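Long-range contacts in uncharacterized protein XCC1541 (Xanthomonas campestris pv. campestris, PDB 2QJW), which is of unknown function but probably acts as a serine hydrolase of the alpha/beta hydrolase superfamily: residues Tyr86-Ser92 with Leu112-Ala118; Ile124-Asp130 with Leu150-His156; Ser3-Leu9 with Gly33-Pro39. All coordinates share one frame; numbering follows the deposited sequence.

Interaction 1: residues Tyr86-Ser92 with Leu112-Ala118; sequences YIAAQVS and LPALDAA
Residues 86-92 of helix 83-92 run beside the extended, irregular segment 112-118, whose backbone comes nearest where the CA atoms of Ala89 and Ala117 lie 4.7 Å apart. In this alpha/beta hydrolase fold the helix follows the presumed nucleophile elbow at Ser82, and the segment belongs to the loop between strands 99-103 and 122-127. Tyr86 reaches the loop with its hydroxyl: OH donates to Pro113 O at 2.6 Å, and that oxygen lies at the edge of the ring, in its plane. CG stands anti to the backbone N (chi1 174°), and the ring leans toward the helix C-terminus and outward, bringing OH to the loop. Gln90 lays its CG over one ring face of Tyr86, then folds back at chi2 (-65°) so that NE2 gives a hydrogen bond to Ala114 O at 2.9 Å. The acceptor lies nearly in the amide plane, yet the donor stands well above the plane of the Ala114 carbonyl. A long, flexible amide suits this place, because its CB points away from the loop. Small residues let the backbones close in: Ala89 CB packs against Leu115 CD1 at 3.6 Å, the methyl that also meets the Tyr86 backbone. Asp116, turned from the helix, forms a salt bridge with Arg145. At the far end Ser92 OG serves twice, donating to Ala89 O and accepting from Ala118 N, whose N-H points almost straight at it (175°, 3.0 Å).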
loop_
_atom_site.group_PDB
_atom_site.type_symbol
_atom_site.label_atom_id
_atom_site.label_comp_id
_atom_site.label_asym_id
_atom_site.label_seq_id
_atom_site.Cartn_x
_atom_site.Cartn_y
_atom_site.Cartn_z
ATOM N N TYR A 86 3.278 14.192 11.845
ATOM C CA TYR A 86 3.921 14.124 13.135
ATOM C C TYR A 86 2.935 14.618 14.190
ATOM O O TYR A 86 2.722 13.939 15.177
ATOM C CB TYR A 86 5.147 14.986 13.145
ATOM C CG TYR A 86 5.770 15.051 14.499
ATOM C CD1 TYR A 86 6.551 14.016 14.993
ATOM C CD2 TYR A 86 5.555 16.146 15.307
ATOM C CE1 TYR A 86 7.154 14.056 16.275
ATOM C CE2 TYR A 86 6.132 16.219 16.611
ATOM C CZ TYR A 86 6.928 15.181 17.091
ATOM O OH TYR A 86 7.461 15.285 18.337
ATOM N N ILE A 87 2.296 15.754 13.975
ATOM C CA ILE A 87 1.425 16.231 15.072
ATOM C C ILE A 87 0.124 15.411 15.204
ATOM O O ILE A 87 -0.400 15.230 16.298
ATOM C CB ILE A 87 1.134 17.745 14.988
ATOM C CG1 ILE A 87 0.399 18.143 13.715
ATOM C CG2 ILE A 87 2.449 18.522 15.160
ATOM C CD1 ILE A 87 -0.160 19.568 13.766
ATOM N N ALA A 88 -0.376 14.862 14.092
ATOM C CA ALA A 88 -1.560 14.011 14.145
ATOM C C ALA A 88 -1.258 12.811 14.990
ATOM O O ALA A 88 -2.007 12.408 15.862
ATOM C CB ALA A 88 -1.999 13.625 12.701
ATOM N N ALA A 89 -0.107 12.188 14.750
ATOM C CA ALA A 89 0.288 11.043 15.525
ATOM C C ALA A 89 0.451 11.358 17.014
ATOM O O ALA A 89 -0.090 10.664 17.836
ATOM C CB ALA A 89 1.578 10.425 14.913
ATOM N N GLN A 90 1.116 12.430 17.335
ATOM C CA GLN A 90 1.330 12.792 18.739
ATOM C C GLN A 90 -0.026 13.094 19.430
ATOM O O GLN A 90 -0.244 12.633 20.559
ATOM C CB GLN A 90 2.295 13.974 18.905
ATOM C CG GLN A 90 3.679 13.739 18.372
ATOM C CD GLN A 90 4.439 12.652 19.118
ATOM O OE1 GLN A 90 4.092 12.251 20.222
ATOM N NE2 GLN A 90 5.486 12.183 18.513
ATOM N N VAL A 91 -0.918 13.775 18.708
ATOM C CA VAL A 91 -2.217 14.130 19.272
ATOM C C VAL A 91 -3.060 12.906 19.510
ATOM O O VAL A 91 -3.836 12.880 20.466
ATOM C CB VAL A 91 -2.931 15.221 18.415
ATOM C CG1 VAL A 91 -4.443 15.378 18.792
ATOM C CG2 VAL A 91 -2.142 16.527 18.569
ATOM N N SER A 92 -2.910 11.827 18.711
ATOM C CA SER A 92 -3.694 10.628 18.948
ATOM C C SER A 92 -3.433 9.998 20.328
ATOM O O SER A 92 -4.261 9.245 20.796
ATOM C CB SER A 92 -3.449 9.554 17.879
ATOM O OG SER A 92 -2.156 8.975 17.962
ATOM N N LEU A 112 12.452 17.383 19.957
ATOM C CA LEU A 112 11.098 16.989 20.338
ATOM C C LEU A 112 10.956 15.444 20.339
ATOM O O LEU A 112 11.822 14.728 19.802
ATOM C CB LEU A 112 10.020 17.619 19.428
ATOM C CG LEU A 112 9.745 19.121 19.673
ATOM C CD1 LEU A 112 8.642 19.681 18.793
ATOM C CD2 LEU A 112 9.383 19.364 21.160
ATOM N N PRO A 113 9.914 14.935 20.999
ATOM C CA PRO A 113 9.745 13.490 21.036
ATOM C C PRO A 113 9.687 12.815 19.654
ATOM O O PRO A 113 9.206 13.411 18.670
ATOM C CB PRO A 113 8.416 13.311 21.762
ATOM C CG PRO A 113 8.258 14.550 22.577
ATOM C CD PRO A 113 8.895 15.630 21.808
ATOM N N ALA A 114 10.256 11.626 19.596
ATOM C CA ALA A 114 10.187 10.782 18.418
ATOM C C ALA A 114 8.721 10.480 18.117
ATOM O O ALA A 114 7.823 10.564 18.975
ATOM C CB ALA A 114 10.931 9.504 18.663
ATOM N N LEU A 115 8.492 10.189 16.851
ATOM C CA LEU A 115 7.156 9.859 16.396
ATOM C C LEU A 115 6.602 8.715 17.186
ATOM O O LEU A 115 7.257 7.716 17.369
ATOM C CB LEU A 115 7.208 9.436 14.946
ATOM C CG LEU A 115 5.879 9.181 14.182
ATOM C CD1 LEU A 115 5.043 10.471 13.966
ATOM C CD2 LEU A 115 6.166 8.457 12.908
ATOM N N ASP A 116 5.344 8.867 17.644
ATOM C CA ASP A 116 4.595 7.808 18.322
ATOM C C ASP A 116 3.133 8.059 18.026
ATOM O O ASP A 116 2.762 9.126 17.600
ATOM C CB ASP A 116 4.909 7.782 19.816
ATOM C CG ASP A 116 4.510 6.502 20.502
ATOM O OD1 ASP A 116 4.277 5.498 19.856
ATOM O OD2 ASP A 116 4.544 6.517 21.747
ATOM N N ALA A 117 2.308 7.065 18.326
ATOM C CA ALA A 117 0.907 7.092 18.009
ATOM C C ALA A 117 0.129 6.142 18.924
ATOM O O ALA A 117 0.667 5.168 19.426
ATOM C CB ALA A 117 0.691 6.715 16.539
ATOM N N ALA A 118 -1.164 6.412 19.048
ATOM C CA ALA A 118 -2.074 5.527 19.757
ATOM C C ALA A 118 -2.138 4.201 19.027
ATOM O O ALA A 118 -1.921 4.105 17.805
ATOM C CB ALA A 118 -3.444 6.160 19.758
#

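Interaction 2: residues Ile124-Asp130 with Leu150-His156; sequences IVHAWHD and LLVDDGH
Trp128, next after Ala127, meets Leu151 and Val152 of the neighbouring parallel strand; strands 124-127 and 150-152 belong to a beta-alpha-beta unit of the alpha/beta hydrolase sheet. From its CB, 3.5 Å from Val152 O, the side chain passes that same oxygen with CG and CD1. CG is anti to the carbonyl carbon (chi1 -83°), and the indole lies across Leu151 at about a right angle. CE2 and CZ2 lie against Leu151 CB, a CH-pi contact over the face of the five-membered ring, and CH2 at the far rim touches Leu151 CD1 at 3.7 Å. NE1 hydrogen-bonds to Ala147 O of the second subunit; Leu150 and Leu151 of this chain pair antiparallel with a strand of that subunit, so the sheet runs on across the interface. Backbone bonds join the strands, from Leu150 N to Ile124 O through to Trp128 N and Val152 O at 2.9 Å. A type I turn from Ala127 to Asp130 follows, with His129 N bonded to Asp154 O, and at its end Asp130 lies beside His156, the probable acid and base of a Ser-His-Asp triad with Ser82, which the His156 side chain touches. Asp130 OD1 is held by the backbone N atoms of Leu132 and Ile133, which fix the carboxylate. Its OD2 accepts on the syn side from His156 ND1 at 2.7 Å, in the ring plane, although carboxylate and ring are turned 67° apart.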
loop_
_atom_site.group_PDB
_atom_site.type_symbol
_atom_site.label_atom_id
_atom_site.label_comp_id
_atom_site.label_asym_id
_atom_site.label_seq_id
_atom_site.Cartn_x
_atom_site.Cartn_y
_atom_site.Cartn_z
ATOM N N ILE A 124 -0.206 4.411 6.365
ATOM C CA ILE A 124 0.885 5.300 6.016
ATOM C C ILE A 124 1.104 5.212 4.525
ATOM O O ILE A 124 1.088 4.117 3.950
ATOM C CB ILE A 124 2.204 4.908 6.768
ATOM C CG1 ILE A 124 2.000 4.840 8.289
ATOM C CG2 ILE A 124 3.364 5.842 6.382
ATOM C CD1 ILE A 124 3.122 4.066 8.966
ATOM N N VAL A 125 1.341 6.360 3.915
ATOM C CA VAL A 125 1.839 6.456 2.521
ATOM C C VAL A 125 3.204 7.122 2.598
ATOM O O VAL A 125 3.286 8.237 3.057
ATOM C CB VAL A 125 0.922 7.189 1.533
ATOM C CG1 VAL A 125 1.520 7.218 0.123
ATOM C CG2 VAL A 125 -0.429 6.488 1.543
ATOM N N HIS A 126 4.265 6.400 2.166
ATOM C CA HIS A 126 5.597 7.006 2.129
ATOM C C HIS A 126 6.243 6.819 0.795
ATOM O O HIS A 126 5.890 5.976 -0.013
ATOM C CB HIS A 126 6.456 6.394 3.209
ATOM C CG HIS A 126 7.626 7.219 3.563
ATOM N ND1 HIS A 126 7.484 8.442 4.153
ATOM C CD2 HIS A 126 8.953 6.995 3.421
ATOM C CE1 HIS A 126 8.696 8.962 4.328
ATOM N NE2 HIS A 126 9.590 8.104 3.874
ATOM N N ALA A 127 7.184 7.727 0.533
ATOM C CA ALA A 127 7.952 7.771 -0.738
ATOM C C ALA A 127 9.234 6.964 -0.642
ATOM O O ALA A 127 10.056 7.234 0.246
ATOM C CB ALA A 127 8.265 9.223 -1.042
ATOM N N TRP A 128 9.448 6.035 -1.573
ATOM C CA TRP A 128 10.687 5.311 -1.625
ATOM C C TRP A 128 11.882 6.276 -1.653
ATOM O O TRP A 128 12.924 5.906 -1.054
ATOM C CB TRP A 128 10.763 4.471 -2.906
ATOM C CG TRP A 128 10.092 3.155 -2.877
ATOM C CD1 TRP A 128 9.142 2.723 -3.722
ATOM C CD2 TRP A 128 10.349 2.071 -1.980
ATOM N NE1 TRP A 128 8.756 1.446 -3.404
ATOM C CE2 TRP A 128 9.505 1.006 -2.358
ATOM C CE3 TRP A 128 11.254 1.865 -0.916
ATOM C CZ2 TRP A 128 9.508 -0.177 -1.720
ATOM C CZ3 TRP A 128 11.253 0.636 -0.289
ATOM C CH2 TRP A 128 10.386 -0.359 -0.692
ATOM N N HIS A 129 11.769 7.380 -2.371
ATOM C CA HIS A 129 12.888 8.300 -2.612
ATOM C C HIS A 129 12.831 9.547 -1.779
ATOM O O HIS A 129 13.435 10.554 -2.151
ATOM C CB HIS A 129 12.943 8.674 -4.066
ATOM C CG HIS A 129 12.871 7.500 -4.953
ATOM N ND1 HIS A 129 13.850 6.537 -4.950
ATOM C CD2 HIS A 129 11.937 7.106 -5.854
ATOM C CE1 HIS A 129 13.523 5.593 -5.822
ATOM N NE2 HIS A 129 12.384 5.933 -6.399
ATOM N N ASP A 130 12.189 9.488 -0.622
ATOM C CA ASP A 130 12.109 10.627 0.233
ATOM C C ASP A 130 13.554 11.012 0.617
ATOM O O ASP A 130 14.303 10.184 1.136
ATOM C CB ASP A 130 11.311 10.287 1.480
ATOM C CG ASP A 130 10.890 11.473 2.257
ATOM O OD1 ASP A 130 11.709 12.383 2.522
ATOM O OD2 ASP A 130 9.682 11.557 2.595
ATOM N N LEU A 150 2.135 1.799 2.602
ATOM C CA LEU A 150 2.212 1.882 1.119
ATOM C C LEU A 150 3.393 2.728 0.721
ATOM O O LEU A 150 3.492 3.863 1.168
ATOM C CB LEU A 150 0.950 2.504 0.506
ATOM C CG LEU A 150 0.912 2.651 -0.997
ATOM C CD1 LEU A 150 0.801 1.255 -1.589
ATOM C CD2 LEU A 150 -0.271 3.513 -1.443
ATOM N N LEU A 151 4.301 2.092 0.002
ATOM C CA LEU A 151 5.517 2.728 -0.525
ATOM C C LEU A 151 5.304 2.917 -2.004
ATOM O O LEU A 151 5.051 1.970 -2.740
ATOM C CB LEU A 151 6.760 1.865 -0.190
ATOM C CG LEU A 151 7.101 1.807 1.297
ATOM C CD1 LEU A 151 7.642 0.468 1.680
ATOM C CD2 LEU A 151 8.050 2.964 1.622
ATOM N N VAL A 152 5.556 4.147 -2.417
ATOM C CA VAL A 152 5.390 4.554 -3.817
ATOM C C VAL A 152 6.660 5.169 -4.398
ATOM O O VAL A 152 7.520 5.673 -3.669
ATOM C CB VAL A 152 4.223 5.558 -4.005
ATOM C CG1 VAL A 152 2.885 4.959 -3.555
ATOM C CG2 VAL A 152 4.451 6.842 -3.223
ATOM N N ASP A 153 6.765 5.053 -5.707
ATOM C CA ASP A 153 7.924 5.586 -6.453
ATOM C C ASP A 153 7.834 7.067 -6.614
ATOM O O ASP A 153 7.289 7.550 -7.613
ATOM C CB ASP A 153 7.994 4.880 -7.794
ATOM C CG ASP A 153 9.187 5.341 -8.641
ATOM O OD1 ASP A 153 10.070 5.976 -8.039
ATOM O OD2 ASP A 153 9.213 4.959 -9.832
ATOM N N ASP A 154 8.286 7.792 -5.591
ATOM C CA ASP A 154 8.126 9.249 -5.579
ATOM C C ASP A 154 9.129 9.768 -4.542
ATOM O O ASP A 154 9.772 9.004 -3.819
ATOM C CB ASP A 154 6.676 9.680 -5.229
ATOM C CG ASP A 154 6.247 10.969 -5.876
ATOM O OD1 ASP A 154 7.059 11.852 -6.206
ATOM O OD2 ASP A 154 5.036 11.149 -6.126
ATOM N N GLY A 155 9.217 11.090 -4.438
ATOM C CA GLY A 155 9.921 11.758 -3.367
ATOM C C GLY A 155 8.992 12.283 -2.292
ATOM O O GLY A 155 7.769 12.041 -2.322
ATOM N N HIS A 156 9.541 13.063 -1.384
ATOM C CA HIS A 156 8.817 13.532 -0.228
ATOM C C HIS A 156 7.510 14.244 -0.492
ATOM O O HIS A 156 6.603 14.207 0.324
ATOM C CB HIS A 156 9.752 14.459 0.575
ATOM C CG HIS A 156 9.166 14.944 1.833
ATOM N ND1 HIS A 156 8.975 14.132 2.926
ATOM C CD2 HIS A 156 8.743 16.186 2.196
ATOM C CE1 HIS A 156 8.411 14.859 3.889
ATOM N NE2 HIS A 156 8.274 16.101 3.475
#

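Interaction 3: residues Ser3-Leu9 with Gly33-Pro39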
loop_
_atom_site.group_PDB
_atom_site.type_symbol
_atom_site.label_atom_id
_atom_site.label_comp_id
_atom_site.label_asym_id
_atom_site.label_seq_id
_atom_site.Cartn_x
_atom_site.Cartn_y
_atom_site.Cartn_z
ATOM N N SER A 3 -23.720 11.581 12.734
ATOM C CA SER A 3 -22.644 11.524 11.736
ATOM C C SER A 3 -21.657 10.433 12.031
ATOM O O SER A 3 -21.263 10.248 13.173
ATOM C CB SER A 3 -21.890 12.839 11.723
ATOM O OG SER A 3 -20.707 12.729 10.893
ATOM N N ARG A 4 -21.227 9.762 10.986
ATOM C CA ARG A 4 -20.226 8.708 11.121
ATOM C C ARG A 4 -18.909 9.255 11.708
ATOM O O ARG A 4 -18.129 8.506 12.286
ATOM C CB ARG A 4 -19.947 8.069 9.793
ATOM C CG ARG A 4 -19.362 8.938 8.707
ATOM C CD ARG A 4 -19.485 8.299 7.362
ATOM N NE ARG A 4 -20.844 8.575 6.818
ATOM C CZ ARG A 4 -21.388 7.956 5.789
ATOM N NH1 ARG A 4 -20.737 7.017 5.152
ATOM N NH2 ARG A 4 -22.613 8.357 5.356
ATOM N N GLY A 5 -18.626 10.521 11.476
ATOM C CA GLY A 5 -17.465 11.135 12.138
ATOM C C GLY A 5 -16.849 12.252 11.380
ATOM O O GLY A 5 -17.345 12.622 10.334
ATOM N N HIS A 6 -15.743 12.735 11.950
ATOM C CA HIS A 6 -15.047 13.928 11.499
ATOM C C HIS A 6 -13.565 13.668 11.255
ATOM O O HIS A 6 -12.913 13.019 12.069
ATOM C CB HIS A 6 -15.135 14.936 12.609
ATOM C CG HIS A 6 -14.652 16.306 12.270
ATOM N ND1 HIS A 6 -15.259 17.086 11.312
ATOM C CD2 HIS A 6 -13.636 17.047 12.790
ATOM C CE1 HIS A 6 -14.653 18.257 11.282
ATOM N NE2 HIS A 6 -13.668 18.258 12.167
ATOM N N CYS A 7 -13.061 14.202 10.144
ATOM C CA CYS A 7 -11.624 14.108 9.801
ATOM C C CYS A 7 -10.935 15.456 9.979
ATOM O O CYS A 7 -11.456 16.478 9.546
ATOM C CB CYS A 7 -11.446 13.683 8.366
ATOM S SG CYS A 7 -12.047 12.063 7.976
ATOM N N ILE A 8 -9.819 15.453 10.706
ATOM C CA ILE A 8 -8.988 16.664 10.850
ATOM C C ILE A 8 -7.742 16.407 10.050
ATOM O O ILE A 8 -7.051 15.442 10.304
ATOM C CB ILE A 8 -8.685 17.007 12.288
ATOM C CG1 ILE A 8 -9.963 17.165 13.120
ATOM C CG2 ILE A 8 -7.802 18.308 12.288
ATOM C CD1 ILE A 8 -9.841 17.215 14.581
ATOM N N LEU A 9 -7.485 17.223 9.022
ATOM C CA LEU A 9 -6.430 17.021 8.017
ATOM C C LEU A 9 -5.376 18.101 8.205
ATOM O O LEU A 9 -5.684 19.282 7.998
ATOM C CB LEU A 9 -7.041 17.129 6.632
ATOM C CG LEU A 9 -8.336 16.313 6.496
ATOM C CD1 LEU A 9 -8.987 16.681 5.206
ATOM C CD2 LEU A 9 -8.068 14.794 6.639
ATOM N N GLY A 33 -18.709 10.803 3.082
ATOM C CA GLY A 33 -19.685 11.183 4.089
ATOM C C GLY A 33 -19.209 11.563 5.461
ATOM O O GLY A 33 -19.992 11.669 6.388
ATOM N N TRP A 34 -17.902 11.816 5.586
ATOM C CA TRP A 34 -17.329 12.296 6.790
ATOM C C TRP A 34 -17.303 13.827 6.754
ATOM O O TRP A 34 -17.139 14.414 5.656
ATOM C CB TRP A 34 -15.866 11.787 6.931
ATOM C CG TRP A 34 -15.824 10.314 7.273
ATOM C CD1 TRP A 34 -16.204 9.283 6.459
ATOM C CD2 TRP A 34 -15.404 9.739 8.487
ATOM N NE1 TRP A 34 -16.067 8.108 7.122
ATOM C CE2 TRP A 34 -15.591 8.349 8.370
ATOM C CE3 TRP A 34 -14.946 10.263 9.688
ATOM C CZ2 TRP A 34 -15.323 7.492 9.417
ATOM C CZ3 TRP A 34 -14.654 9.386 10.733
ATOM C CH2 TRP A 34 -14.855 8.029 10.573
ATOM N N THR A 35 -17.446 14.476 7.902
ATOM C CA THR A 35 -17.214 15.895 7.923
ATOM C C THR A 35 -15.665 16.083 8.009
ATOM O O THR A 35 -14.931 15.148 8.295
ATOM C CB THR A 35 -17.907 16.611 9.044
ATOM O OG1 THR A 35 -17.488 16.078 10.293
ATOM C CG2 THR A 35 -19.455 16.430 8.911
ATOM N N HIS A 36 -15.201 17.286 7.770
ATOM C CA HIS A 36 -13.746 17.518 7.687
ATOM C C HIS A 36 -13.387 18.958 7.879
ATOM O O HIS A 36 -14.210 19.858 7.649
ATOM C CB HIS A 36 -13.217 17.016 6.363
ATOM C CG HIS A 36 -13.974 17.531 5.196
ATOM N ND1 HIS A 36 -13.620 18.685 4.553
ATOM C CD2 HIS A 36 -15.095 17.069 4.604
ATOM C CE1 HIS A 36 -14.491 18.915 3.584
ATOM N NE2 HIS A 36 -15.402 17.951 3.588
ATOM N N GLU A 37 -12.148 19.166 8.332
ATOM C CA GLU A 37 -11.584 20.492 8.456
ATOM C C GLU A 37 -10.080 20.412 8.251
ATOM O O GLU A 37 -9.467 19.408 8.529
ATOM C CB GLU A 37 -11.888 21.165 9.793
ATOM C CG GLU A 37 -11.200 20.597 10.977
ATOM C CD GLU A 37 -11.651 21.182 12.301
ATOM O OE1 GLU A 37 -11.297 22.355 12.584
ATOM O OE2 GLU A 37 -12.311 20.457 13.100
ATOM N N ARG A 38 -9.509 21.524 7.762
ATOM C CA ARG A 38 -8.092 21.677 7.482
ATOM C C ARG A 38 -7.591 22.896 8.262
ATOM O O ARG A 38 -7.736 24.043 7.771
ATOM C CB ARG A 38 -7.899 21.873 5.998
ATOM C CG ARG A 38 -8.079 20.575 5.218
ATOM C CD ARG A 38 -8.196 20.899 3.716
ATOM N NE ARG A 38 -9.494 21.426 3.440
ATOM C CZ ARG A 38 -9.823 22.040 2.312
ATOM N NH1 ARG A 38 -8.932 22.238 1.339
ATOM N NH2 ARG A 38 -11.062 22.473 2.163
ATOM N N PRO A 39 -7.097 22.670 9.480
ATOM C CA PRO A 39 -6.681 23.833 10.266
ATOM C C PRO A 39 -5.476 24.558 9.633
ATOM O O PRO A 39 -4.647 23.931 8.998
ATOM C CB PRO A 39 -6.306 23.249 11.600
ATOM C CG PRO A 39 -7.085 21.896 11.671
ATOM C CD PRO A 39 -7.019 21.417 10.259
HETATM O O HOH W 1 -17.790 6.039 4.947
HETATM O O HOH W 2 -4.300 21.643 7.564
#
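His6 binds two side chains of the neighbouring strand at once, crossing each at about a right angle. Its ND1 lies 2.7 Å from Thr35 OG1 in a hydrogen bond that either group could donate, and its NE2 donates to Glu37 OE2, also at 2.7 Å. Both partners sit at the ring edge, and the carboxylate is met on its anti side with its plane turned 69° from the ring. An imidazole suits the place because its two nitrogens can bridge residues two apart on one strand; CG lies anti to the backbone N (chi1 -171°), which leads the ring over toward that strand, and the two bonds limit its rotation.

Before the strands begin, Trp34 lies across Gly5 and Arg4. Arg4 CG stands over the face of the five-membered ring, 3.7 Å from its centroid, the guanidinium plane turned 58° from that of the indole. Gly5 lays its backbone against the six-membered ring, with Gly5 C 3.2 Å from Trp34 CE3; the lack of a side chain lets the indole lie directly on it. Cys7 SG approaches the six-membered ring obliquely. Gly33, the first residue after helix 20-31 to leave helical angles, forms a Schellman motif, and its CA lies over one face of the Arg4 guanidinium.

Farther along, Ile8 CG2 packs on Pro39 CG at 3.7 Å, and a water bridges the carbonyls Leu9 O and Pro39 O, donating to both. Backbone bonds between the parallel strands set the register, including Cys7 N to Thr35 O at 2.8 Å and Leu9 N to Glu37 O at 3.0 Å. Helix 56-71 covers the side of His6, Ile8 and Glu37; helices 20-31 and 162-174 pack on the side of Cys7 and Leu9. This is a beta-alpha-beta crossover, with strand 6-10, helix 20-31 and the outermost strand 35-37, in the alpha/beta hydrolase sheet.

How the interactions relate
Interactions 2 and 3 each pair a strand that is outermost within the chain's parallel sheet with its inner neighbour, at opposite sides of the chain's centre, with their own centres about 25 Å apart. Interaction 1 packs the helix after the presumed nucleophile elbow against a loop; its centre lies about 20 Å from that of interaction 2 and 19 Å from that of interaction 3. None touches another, the nearest atoms of interactions 1 and 2 being about 7 Å apart. The probable active site links two of them: interaction 2 supplies Asp130 and His156, while the helix of interaction 1 follows Ser82. Interaction 2 carries the sheet into the second subunit; interaction 3, at the other end, is untouched by it.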